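Local structure of 3,4-dihydroxybenzoate decarboxylase (Enterobacter cloacae, 5NY5) at residues G379-A384 and I460-V465; V370-R373 and D377-R380. The protein decarboxylates 3,4-dihydroxybenzoate to catechol and can run in reverse as a regioselective para-carboxylase of catechols, as a prenylated-flavin-dependent UbiD-family enzyme that also binds manganese. All coordinates share one frame; numbering follows the deposited sequence.

How the contacts relate
Both contacts lie in the C-terminal domain of this UbiD-family chain, their centres about 8 Å apart and far from the flavin and metal sites. Along the chain, strand 365-370 leads into the loop of contact 2, whose second segment, 377-380, runs straight into helix 380-391, where contact 1 begins; G379 and R380 belong to both. Contact 1 then joins the start of that helix to segment 460-465, on strand 455-462, a member of the same mixed sheet as strand 365-370. K372 ties the two together, its NZ hydrogen-bonding V465 O and T464 OG1. Both also touch a second subunit, so this corner of the domain forms part of a subunit interface.

Contact 1: residues G379-A384 and I460-V465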
loop_
_atom_site.group_PDB
_atom_site.type_symbol
_atom_site.label_atom_id
_atom_site.label_comp_id
_atom_site.label_asym_id
_atom_site.label_seq_id
_atom_site.Cartn_x
_atom_site.Cartn_y
_atom_site.Cartn_z
ATOM N N GLY A 379 -16.768 8.308 11.653
ATOM C CA GLY A 379 -16.978 7.281 10.666
ATOM C C GLY A 379 -18.076 7.594 9.674
ATOM O O GLY A 379 -18.121 6.979 8.605
ATOM N N ARG A 380 -18.955 8.541 9.996
ATOM C CA ARG A 380 -19.997 8.922 9.058
ATOM C C ARG A 380 -19.510 9.914 8.012
ATOM O O ARG A 380 -20.184 10.090 6.992
ATOM C CB ARG A 380 -21.203 9.491 9.809
ATOM C CG ARG A 380 -21.794 8.515 10.817
ATOM C CD ARG A 380 -23.262 8.788 11.101
ATOM N NE ARG A 380 -23.871 7.697 11.857
ATOM C CZ ARG A 380 -24.227 7.771 13.135
ATOM N NH1 ARG A 380 -24.055 8.893 13.818
ATOM N NH2 ARG A 380 -24.767 6.716 13.731
ATOM N N GLN A 381 -18.356 10.553 8.226
ATOM C CA GLN A 381 -17.845 11.477 7.219
ATOM C C GLN A 381 -17.478 10.743 5.938
ATOM O O GLN A 381 -17.721 11.243 4.836
ATOM C CB GLN A 381 -16.649 12.265 7.761
ATOM C CG GLN A 381 -15.384 11.458 8.023
ATOM C CD GLN A 381 -15.322 10.922 9.433
ATOM O OE1 GLN A 381 -16.346 10.621 10.045
ATOM N NE2 GLN A 381 -14.114 10.811 9.965
ATOM N N GLY A 382 -16.900 9.546 6.062
ATOM C CA GLY A 382 -16.664 8.730 4.889
ATOM C C GLY A 382 -17.949 8.224 4.272
ATOM O O GLY A 382 -18.043 8.086 3.050
ATOM N N GLN A 383 -18.954 7.940 5.100
ATOM C CA GLN A 383 -20.267 7.600 4.569
ATOM C C GLN A 383 -20.823 8.741 3.730
ATOM O O GLN A 383 -21.385 8.513 2.653
ATOM C CB GLN A 383 -21.224 7.254 5.708
ATOM C CG GLN A 383 -22.584 6.758 5.246
ATOM C CD GLN A 383 -22.498 5.445 4.488
ATOM O OE1 GLN A 383 -21.649 4.603 4.773
ATOM N NE2 GLN A 383 -23.379 5.269 3.511
ATOM N N ALA A 384 -20.654 9.980 4.197
ATOM C CA ALA A 384 -21.119 11.131 3.429
ATOM C C ALA A 384 -20.399 11.233 2.092
ATOM O O ALA A 384 -21.007 11.589 1.076
ATOM C CB ALA A 384 -20.928 12.413 4.237
ATOM N N ILE A 460 -10.783 10.263 -1.641
ATOM C CA ILE A 460 -11.486 10.918 -0.547
ATOM C C ILE A 460 -10.432 11.472 0.402
ATOM O O ILE A 460 -9.694 10.711 1.041
ATOM C CB ILE A 460 -12.437 9.954 0.174
ATOM C CG1 ILE A 460 -13.454 9.374 -0.808
ATOM C CG2 ILE A 460 -13.136 10.657 1.319
ATOM C CD1 ILE A 460 -14.369 8.312 -0.208
ATOM N N PHE A 461 -10.350 12.795 0.494
ATOM C CA PHE A 461 -9.482 13.466 1.454
ATOM C C PHE A 461 -10.308 13.780 2.693
ATOM O O PHE A 461 -11.189 14.644 2.653
ATOM C CB PHE A 461 -8.888 14.742 0.861
ATOM C CG PHE A 461 -8.006 14.513 -0.330
ATOM C CD1 PHE A 461 -6.634 14.388 -0.184
ATOM C CD2 PHE A 461 -8.544 14.445 -1.601
ATOM C CE1 PHE A 461 -5.821 14.188 -1.283
ATOM C CE2 PHE A 461 -7.735 14.246 -2.702
ATOM C CZ PHE A 461 -6.372 14.117 -2.542
ATOM N N ASP A 462 -10.032 13.080 3.789
ATOM C CA ASP A 462 -10.744 13.305 5.044
ATOM C C ASP A 462 -9.956 14.316 5.867
ATOM O O ASP A 462 -8.986 13.967 6.542
ATOM C CB ASP A 462 -10.944 11.999 5.803
ATOM C CG ASP A 462 -11.636 12.201 7.138
ATOM O OD1 ASP A 462 -11.506 11.319 8.010
ATOM O OD2 ASP A 462 -12.304 13.241 7.323
ATOM N N CYS A 463 -10.382 15.577 5.817
ATOM C CA CYS A 463 -9.747 16.644 6.573
ATOM C C CYS A 463 -10.567 17.061 7.781
ATOM O O CYS A 463 -10.423 18.189 8.260
ATOM C CB CYS A 463 -9.489 17.850 5.673
ATOM S SG CYS A 463 -8.544 17.441 4.216
ATOM N N THR A 464 -11.432 16.181 8.271
ATOM C CA THR A 464 -12.193 16.444 9.479
ATOM C C THR A 464 -11.389 16.003 10.693
ATOM O O THR A 464 -10.619 15.044 10.638
ATOM C CB THR A 464 -13.545 15.725 9.452
ATOM O OG1 THR A 464 -13.350 14.310 9.561
ATOM C CG2 THR A 464 -14.272 16.024 8.157
ATOM N N VAL A 465 -11.562 16.731 11.784
ATOM C CA VAL A 465 -10.865 16.390 13.026
ATOM C C VAL A 465 -11.473 15.116 13.599
ATOM O O VAL A 465 -12.705 15.024 13.720
ATOM C CB VAL A 465 -10.968 17.544 14.022
ATOM C CG1 VAL A 465 -10.220 17.214 15.299
ATOM C CG2 VAL A 465 -10.440 18.816 13.405
#
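Q381 reaches from the first turn of helix 380-391 to D462 on strand 455-462, its NE2 donating to D462 OD1 over 3.3 Å. The bond is nearly straight (170°) and lies close to the amide plane of Q381, but it meets OD1 on the syn side, tilted out of the carboxylate plane; amide and carboxylate are turned 60° apart. Q381 CG lies in van der Waals contact with D462 OD2, 3.6 Å away, and with T464 OG1, 3.8 Å away. A chi1 of 68° tucks CG in over the helix backbone, with both N and C as neighbours, and a bend at chi2 folds the amide back so that Q381 OE1 accepts from G379 N at 2.8 Å. NE2 also bonds E378 OE2, so both ends of the amide are held. The carboxylate is fixed from its own side: T464 OG1 donates to D462 OD2 along the syn lone pair at 2.7 Å, while T464 N approaches OD2 from above the carboxylate plane at 3.2 Å, closing an Asx turn. L400 of the neighbouring strand 397-401 packs against Q381, D462 and T464, at the join between sheet and helix in the alpha/beta C-terminal domain.

Contact 2: residues V370-R373 and D377-R380; sequences VKKR and DEGR
D377 OD2 is gripped by both the backbone and the side chain of R373: R373 N donates to its anti lone pair at 2.7 Å and R373 NE to its syn lone pair at 2.9 Å. A second nitrogen, R373 NH2, bonds D377 OD1 at 3.0 Å, completing a side-on bidentate salt bridge in the loop between strand 365-370 and helix 380-391. Guanidinium and carboxylate are nearly coplanar, 15° apart, and both side-chain bonds are close to straight. The arginine achieves this by bending at chi2 and at chi3 (-68°), which brings its NE edge round to the carboxylate. R380 extends the pair into a network, its NH1 reaching D377 OD1 at 3.1 Å from above the carboxylate plane. Two arginines sharing one aspartate would be expected to favour its ionised form, and the four bonds hold its carboxylate against rotation. R373 NH1 binds P348 O, tying the network to the loop before strand 351-356. The side chains of K372 and D377 lie antiparallel side by side, CB to CB 3.9 Å, and the lysine stretches out straight to E378. E378 OE2 makes a salt bridge with R451 of the second subunit, while W467 N bonds OE1. That same oxygen, E378 OE1, forms a salt bridge with K372 NZ at 2.8 Å, met on its syn side and 26° out of the carboxylate plane.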
loop_
_atom_site.group_PDB
_atom_site.type_symbol
_atom_site.label_atom_id
_atom_site.label_comp_id
_atom_site.label_asym_id
_atom_site.label_seq_id
_atom_site.Cartn_x
_atom_site.Cartn_y
_atom_site.Cartn_z
ATOM N N VAL A 370 -19.297 18.907 7.143
ATOM C CA VAL A 370 -20.062 18.106 8.085
ATOM C C VAL A 370 -19.791 18.619 9.490
ATOM O O VAL A 370 -18.836 19.355 9.740
ATOM C CB VAL A 370 -19.726 16.605 7.983
ATOM C CG1 VAL A 370 -20.021 16.095 6.586
ATOM C CG2 VAL A 370 -18.271 16.363 8.348
ATOM N N LYS A 371 -20.657 18.213 10.415
ATOM C CA LYS A 371 -20.535 18.578 11.821
ATOM C C LYS A 371 -20.710 17.320 12.658
ATOM O O LYS A 371 -21.810 16.767 12.728
ATOM C CB LYS A 371 -21.564 19.639 12.210
ATOM C CG LYS A 371 -21.503 20.064 13.667
ATOM C CD LYS A 371 -22.607 21.061 13.992
ATOM C CE LYS A 371 -22.528 21.533 15.435
ATOM N NZ LYS A 371 -23.702 22.371 15.803
ATOM N N LYS A 372 -19.631 16.864 13.285
ATOM C CA LYS A 372 -19.715 15.737 14.200
ATOM C C LYS A 372 -20.300 16.216 15.522
ATOM O O LYS A 372 -19.698 17.044 16.215
ATOM C CB LYS A 372 -18.342 15.099 14.394
ATOM C CG LYS A 372 -17.800 14.450 13.134
ATOM C CD LYS A 372 -16.375 13.971 13.322
ATOM C CE LYS A 372 -15.782 13.493 12.013
ATOM N NZ LYS A 372 -14.323 13.247 12.141
ATOM N N ARG A 373 -21.480 15.705 15.861
ATOM C CA ARG A 373 -22.208 16.140 17.041
ATOM C C ARG A 373 -22.102 15.165 18.202
ATOM O O ARG A 373 -22.365 15.553 19.346
ATOM C CB ARG A 373 -23.684 16.340 16.685
ATOM C CG ARG A 373 -23.894 17.049 15.359
ATOM C CD ARG A 373 -25.145 16.561 14.654
ATOM N NE ARG A 373 -25.020 15.178 14.198
ATOM C CZ ARG A 373 -25.971 14.521 13.541
ATOM N NH1 ARG A 373 -27.121 15.120 13.266
ATOM N NH2 ARG A 373 -25.776 13.266 13.161
ATOM N N ASP A 377 -20.958 9.929 15.282
ATOM C CA ASP A 377 -20.726 10.607 14.014
ATOM C C ASP A 377 -19.355 10.297 13.435
ATOM O O ASP A 377 -19.166 10.433 12.222
ATOM C CB ASP A 377 -20.890 12.115 14.179
ATOM C CG ASP A 377 -22.338 12.547 14.120
ATOM O OD1 ASP A 377 -23.150 11.806 13.528
ATOM O OD2 ASP A 377 -22.663 13.622 14.663
ATOM N N GLU A 378 -18.397 9.894 14.264
ATOM C CA GLU A 378 -17.108 9.475 13.741
ATOM C C GLU A 378 -17.287 8.242 12.872
ATOM O O GLU A 378 -17.890 7.253 13.293
ATOM C CB GLU A 378 -16.131 9.185 14.877
ATOM C CG GLU A 378 -14.755 8.788 14.393
ATOM C CD GLU A 378 -14.133 9.833 13.486
ATOM O OE1 GLU A 378 -14.133 11.022 13.861
ATOM O OE2 GLU A 378 -13.652 9.466 12.396
ATOM N N GLY A 379 -16.768 8.308 11.653
ATOM C CA GLY A 379 -16.978 7.281 10.666
ATOM C C GLY A 379 -18.076 7.594 9.674
ATOM O O GLY A 379 -18.121 6.979 8.605
ATOM N N ARG A 380 -18.955 8.541 9.996
ATOM C CA ARG A 380 -19.997 8.922 9.058
ATOM C C ARG A 380 -19.510 9.914 8.012
ATOM O O ARG A 380 -20.184 10.090 6.992
ATOM C CB ARG A 380 -21.203 9.491 9.809
ATOM C CG ARG A 380 -21.794 8.515 10.817
ATOM C CD ARG A 380 -23.262 8.788 11.101
ATOM N NE ARG A 380 -23.871 7.697 11.857
ATOM C CZ ARG A 380 -24.227 7.771 13.135
ATOM N NH1 ARG A 380 -24.055 8.893 13.818
ATOM N NH2 ARG A 380 -24.767 6.716 13.731
#